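Local coordinates for protein type II restriction enzyme NlaIV (Neisseria lactamica, PDB 6QM2) that recognizes the double-stranded DNA sequence 5'-GGNNCC-3' and cleaves it in the middle to leave blunt ends, at residues L121-G129 with I140-I151. Numbering follows the deposited sequence.
Sequences LDVDYLIFG and IKDLWLKKVWQI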
loop_
_atom_site.group_PDB
_atom_site.type_symbol
_atom_site.label_atom_id
_atom_site.label_comp_id
_atom_site.label_asym_id
_atom_site.label_seq_id
_atom_site.Cartn_x
_atom_site.Cartn_y
_atom_site.Cartn_z
ATOM N N LEU A 121 4.559 -10.806 27.970
ATOM C CA LEU A 121 6.003 -10.543 27.985
ATOM C C LEU A 121 6.861 -11.732 27.532
ATOM O O LEU A 121 8.038 -11.547 27.212
ATOM C CB LEU A 121 6.456 -10.102 29.377
ATOM C CG LEU A 121 5.860 -8.789 29.889
ATOM C CD1 LEU A 121 5.998 -8.657 31.398
ATOM C CD2 LEU A 121 6.500 -7.603 29.187
ATOM N N ASP A 122 6.287 -12.938 27.527
ATOM C CA ASP A 122 6.983 -14.141 27.067
ATOM C C ASP A 122 6.601 -14.523 25.634
ATOM O O ASP A 122 6.889 -15.643 25.209
ATOM C CB ASP A 122 6.695 -15.314 28.022
ATOM C CG ASP A 122 7.841 -16.323 28.090
ATOM O OD1 ASP A 122 8.948 -15.932 28.512
ATOM O OD2 ASP A 122 7.636 -17.508 27.737
ATOM N N VAL A 123 5.971 -13.609 24.887
ATOM C CA VAL A 123 5.687 -13.837 23.462
ATOM C C VAL A 123 7.004 -13.936 22.695
ATOM O O VAL A 123 7.939 -13.172 22.957
ATOM C CB VAL A 123 4.822 -12.711 22.844
ATOM C CG1 VAL A 123 4.726 -12.852 21.325
ATOM C CG2 VAL A 123 3.424 -12.701 23.455
ATOM N N ASP A 124 7.069 -14.885 21.763
ATOM C CA ASP A 124 8.236 -15.045 20.895
ATOM C C ASP A 124 8.022 -14.266 19.599
ATOM O O ASP A 124 6.951 -14.346 18.986
ATOM C CB ASP A 124 8.501 -16.527 20.597
ATOM C CG ASP A 124 9.048 -17.279 21.802
ATOM O OD1 ASP A 124 10.056 -16.831 22.385
ATOM O OD2 ASP A 124 8.476 -18.326 22.164
ATOM N N TYR A 125 9.046 -13.508 19.202
ATOM C CA TYR A 125 9.016 -12.705 17.982
ATOM C C TYR A 125 9.853 -13.386 16.907
ATOM O O TYR A 125 11.081 -13.406 17.005
ATOM C CB TYR A 125 9.544 -11.292 18.247
ATOM C CG TYR A 125 8.600 -10.444 19.064
ATOM C CD1 TYR A 125 8.474 -10.632 20.439
ATOM C CD2 TYR A 125 7.826 -9.454 18.467
ATOM C CE1 TYR A 125 7.606 -9.858 21.193
ATOM C CE2 TYR A 125 6.959 -8.671 19.214
ATOM C CZ TYR A 125 6.849 -8.878 20.575
ATOM O OH TYR A 125 5.984 -8.101 21.309
ATOM N N LEU A 126 9.183 -13.964 15.909
ATOM C CA LEU A 126 9.852 -14.524 14.736
ATOM C C LEU A 126 10.029 -13.387 13.740
ATOM O O LEU A 126 9.053 -12.933 13.139
ATOM C CB LEU A 126 9.030 -15.664 14.125
ATOM C CG LEU A 126 9.630 -16.402 12.919
ATOM C CD1 LEU A 126 10.893 -17.155 13.309
ATOM C CD2 LEU A 126 8.603 -17.349 12.315
ATOM N N ILE A 127 11.270 -12.932 13.570
ATOM C CA ILE A 127 11.564 -11.727 12.788
ATOM C C ILE A 127 12.282 -12.067 11.477
ATOM O O ILE A 127 13.392 -12.589 11.499
ATOM C CB ILE A 127 12.419 -10.725 13.596
ATOM C CG1 ILE A 127 11.806 -10.485 14.985
ATOM C CG2 ILE A 127 12.535 -9.404 12.843
ATOM C CD1 ILE A 127 12.671 -9.659 15.915
ATOM N N PHE A 128 11.649 -11.742 10.348
ATOM C CA PHE A 128 12.238 -11.930 9.015
ATOM C C PHE A 128 12.929 -10.650 8.533
ATOM O O PHE A 128 12.262 -9.643 8.282
ATOM C CB PHE A 128 11.158 -12.299 7.992
ATOM C CG PHE A 128 10.511 -13.632 8.233
ATOM C CD1 PHE A 128 9.503 -13.770 9.182
ATOM C CD2 PHE A 128 10.880 -14.743 7.484
ATOM C CE1 PHE A 128 8.894 -14.997 9.395
ATOM C CE2 PHE A 128 10.275 -15.972 7.692
ATOM C CZ PHE A 128 9.280 -16.099 8.648
ATOM N N GLY A 129 14.254 -10.692 8.405
ATOM C CA GLY A 129 15.009 -9.628 7.736
ATOM C C GLY A 129 15.071 -9.907 6.244
ATOM O O GLY A 129 15.951 -10.638 5.790
ATOM N N ILE A 140 15.185 -14.042 2.202
ATOM C CA ILE A 140 15.260 -13.835 3.648
ATOM C C ILE A 140 16.733 -13.843 4.041
ATOM O O ILE A 140 17.328 -14.905 4.215
ATOM C CB ILE A 140 14.488 -14.930 4.426
ATOM C CG1 ILE A 140 13.058 -15.108 3.873
ATOM C CG2 ILE A 140 14.481 -14.624 5.920
ATOM C CD1 ILE A 140 12.238 -13.837 3.762
ATOM N N LYS A 141 17.318 -12.655 4.163
ATOM C CA LYS A 141 18.740 -12.511 4.510
ATOM C C LYS A 141 19.055 -12.951 5.941
ATOM O O LYS A 141 20.098 -13.553 6.184
ATOM C CB LYS A 141 19.221 -11.069 4.287
ATOM C CG LYS A 141 19.381 -10.689 2.816
ATOM C CD LYS A 141 20.090 -9.349 2.639
ATOM C CE LYS A 141 21.603 -9.465 2.803
ATOM N NZ LYS A 141 22.229 -8.175 3.206
ATOM N N ASP A 142 18.158 -12.637 6.875
ATOM C CA ASP A 142 18.291 -13.044 8.277
ATOM C C ASP A 142 16.955 -13.533 8.840
ATOM O O ASP A 142 15.885 -13.153 8.356
ATOM C CB ASP A 142 18.785 -11.868 9.125
ATOM C CG ASP A 142 20.257 -11.559 8.910
ATOM O OD1 ASP A 142 21.091 -12.469 9.096
ATOM O OD2 ASP A 142 20.583 -10.397 8.581
ATOM N N LEU A 143 17.037 -14.389 9.857
ATOM C CA LEU A 143 15.870 -14.816 10.633
ATOM C C LEU A 143 16.246 -14.850 12.110
ATOM O O LEU A 143 17.331 -15.317 12.465
ATOM C CB LEU A 143 15.376 -16.191 10.176
ATOM C CG LEU A 143 13.997 -16.622 10.699
ATOM C CD1 LEU A 143 12.880 -15.831 10.032
ATOM C CD2 LEU A 143 13.762 -18.111 10.494
ATOM N N TRP A 144 15.352 -14.345 12.959
ATOM C CA TRP A 144 15.565 -14.315 14.407
ATOM C C TRP A 144 14.344 -14.824 15.161
ATOM O O TRP A 144 13.212 -14.698 14.684
ATOM C CB TRP A 144 15.836 -12.890 14.887
ATOM C CG TRP A 144 17.091 -12.249 14.385
ATOM C CD1 TRP A 144 18.344 -12.376 14.911
ATOM C CD2 TRP A 144 17.205 -11.334 13.289
ATOM N NE1 TRP A 144 19.236 -11.607 14.201
ATOM C CE2 TRP A 144 18.564 -10.958 13.199
ATOM C CE3 TRP A 144 16.291 -10.800 12.368
ATOM C CZ2 TRP A 144 19.034 -10.072 12.224
ATOM C CZ3 TRP A 144 16.759 -9.917 11.398
ATOM C CH2 TRP A 144 18.118 -9.560 11.336
ATOM N N LEU A 145 14.596 -15.396 16.339
ATOM C CA LEU A 145 13.562 -15.669 17.338
ATOM C C LEU A 145 13.998 -14.982 18.624
ATOM O O LEU A 145 14.992 -15.381 19.237
ATOM C CB LEU A 145 13.381 -17.173 17.560
ATOM C CG LEU A 145 12.162 -17.577 18.404
ATOM C CD1 LEU A 145 10.858 -17.313 17.660
ATOM C CD2 LEU A 145 12.254 -19.038 18.807
ATOM N N LYS A 146 13.273 -13.934 19.011
ATOM C CA LYS A 146 13.658 -13.090 20.144
ATOM C C LYS A 146 12.459 -12.778 21.040
ATOM O O LYS A 146 11.307 -12.885 20.611
ATOM C CB LYS A 146 14.267 -11.778 19.633
ATOM C CG LYS A 146 15.537 -11.927 18.797
ATOM C CD LYS A 146 16.793 -11.897 19.658
ATOM C CE LYS A 146 17.952 -12.619 18.987
ATOM N NZ LYS A 146 19.195 -12.510 19.796
ATOM N N LYS A 147 12.746 -12.406 22.287
ATOM C CA LYS A 147 11.741 -11.856 23.209
ATOM C C LYS A 147 11.647 -10.344 23.011
ATOM O O LYS A 147 12.558 -9.735 22.452
ATOM C CB LYS A 147 12.095 -12.173 24.673
ATOM C CG LYS A 147 11.454 -13.440 25.229
ATOM C CD LYS A 147 11.920 -14.700 24.515
ATOM C CE LYS A 147 11.377 -15.956 25.187
ATOM N NZ LYS A 147 9.889 -16.036 25.177
ATOM N N VAL A 148 10.553 -9.742 23.479
ATOM C CA VAL A 148 10.342 -8.283 23.362
ATOM C C VAL A 148 11.468 -7.464 24.008
ATOM O O VAL A 148 11.856 -6.425 23.483
ATOM C CB VAL A 148 8.960 -7.837 23.928
ATOM C CG1 VAL A 148 8.885 -7.975 25.449
ATOM C CG2 VAL A 148 8.635 -6.409 23.506
ATOM N N TRP A 149 11.983 -7.945 25.136
ATOM C CA TRP A 149 13.080 -7.278 25.855
ATOM C C TRP A 149 14.421 -7.354 25.109
ATOM O O TRP A 149 15.277 -6.493 25.296
ATOM C CB TRP A 149 13.213 -7.781 27.317
ATOM C CG TRP A 149 13.230 -9.285 27.534
ATOM C CD1 TRP A 149 12.143 -10.100 27.740
ATOM C CD2 TRP A 149 14.380 -10.133 27.604
ATOM N NE1 TRP A 149 12.545 -11.401 27.904
ATOM C CE2 TRP A 149 13.913 -11.452 27.829
ATOM C CE3 TRP A 149 15.761 -9.913 27.486
ATOM C CZ2 TRP A 149 14.781 -12.548 27.944
ATOM C CZ3 TRP A 149 16.628 -11.006 27.597
ATOM C CH2 TRP A 149 16.131 -12.306 27.826
ATOM N N GLN A 150 14.592 -8.368 24.260
ATOM C CA GLN A 150 15.807 -8.515 23.441
ATOM C C GLN A 150 15.862 -7.590 22.215
ATOM O O GLN A 150 16.936 -7.387 21.649
ATOM C CB GLN A 150 15.972 -9.970 22.978
ATOM C CG GLN A 150 16.242 -10.957 24.103
ATOM C CD GLN A 150 16.410 -12.375 23.595
ATOM O OE1 GLN A 150 15.527 -12.918 22.930
ATOM N NE2 GLN A 150 17.547 -12.981 23.906
ATOM N N ILE A 151 14.720 -7.039 21.805
ATOM C CA ILE A 151 14.654 -6.180 20.618
ATOM C C ILE A 151 14.266 -4.731 20.932
ATOM O O ILE A 151 13.921 -3.984 20.020
ATOM C CB ILE A 151 13.716 -6.781 19.538
ATOM C CG1 ILE A 151 12.240 -6.742 19.970
ATOM C CG2 ILE A 151 14.137 -8.209 19.221
ATOM C CD1 ILE A 151 11.290 -7.304 18.935
HETATM O O HOH W 1 8.023 -10.970 24.559
#
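Leu-143 holds CG trans to the main-chain nitrogen (chi1 -168°), while Phe-128 swings its ring beside its own backbone N (chi1 -66°). This lays Leu-143 CD1 over one face of the Phe-128 ring, 3.5 Å from the centroid, in a CH-pi contact. Both residues belong to an antiparallel beta hairpin in the mixed central sheet of this PDDEXK-clan nuclease. Strand 88-95 flanks 124-132 on its other side, parallel to it. Tyr-125 with Lys-146, Ile-127 with Trp-144 and Gly-129 with Asp-142 are hydrogen-bonded pairs. Lys-141 also faces Gly-129, which makes a classic beta bulge. Leu-126, Phe-128, Leu-143 and Leu-145 share one face of the sheet, where helix 9-18 packs. On the other face, Ile-151 CD1 sits over the Tyr-125 ring, and Ile-151 CG2 meets Ile-127 CD1 tip to tip at 3.9 Å. Val-148 lies alongside the same tyrosine. Lys-147 curls back to bring NZ to Asp-124 OD1 at 2.9 Å, from above the carboxylate plane. A longer salt bridge runs from Lys-147 NZ to Asp-122 OD1. Past the last regular pair, a water donates to Leu-121 O and Val-123 O and accepts from Val-148 N at 3.0 Å.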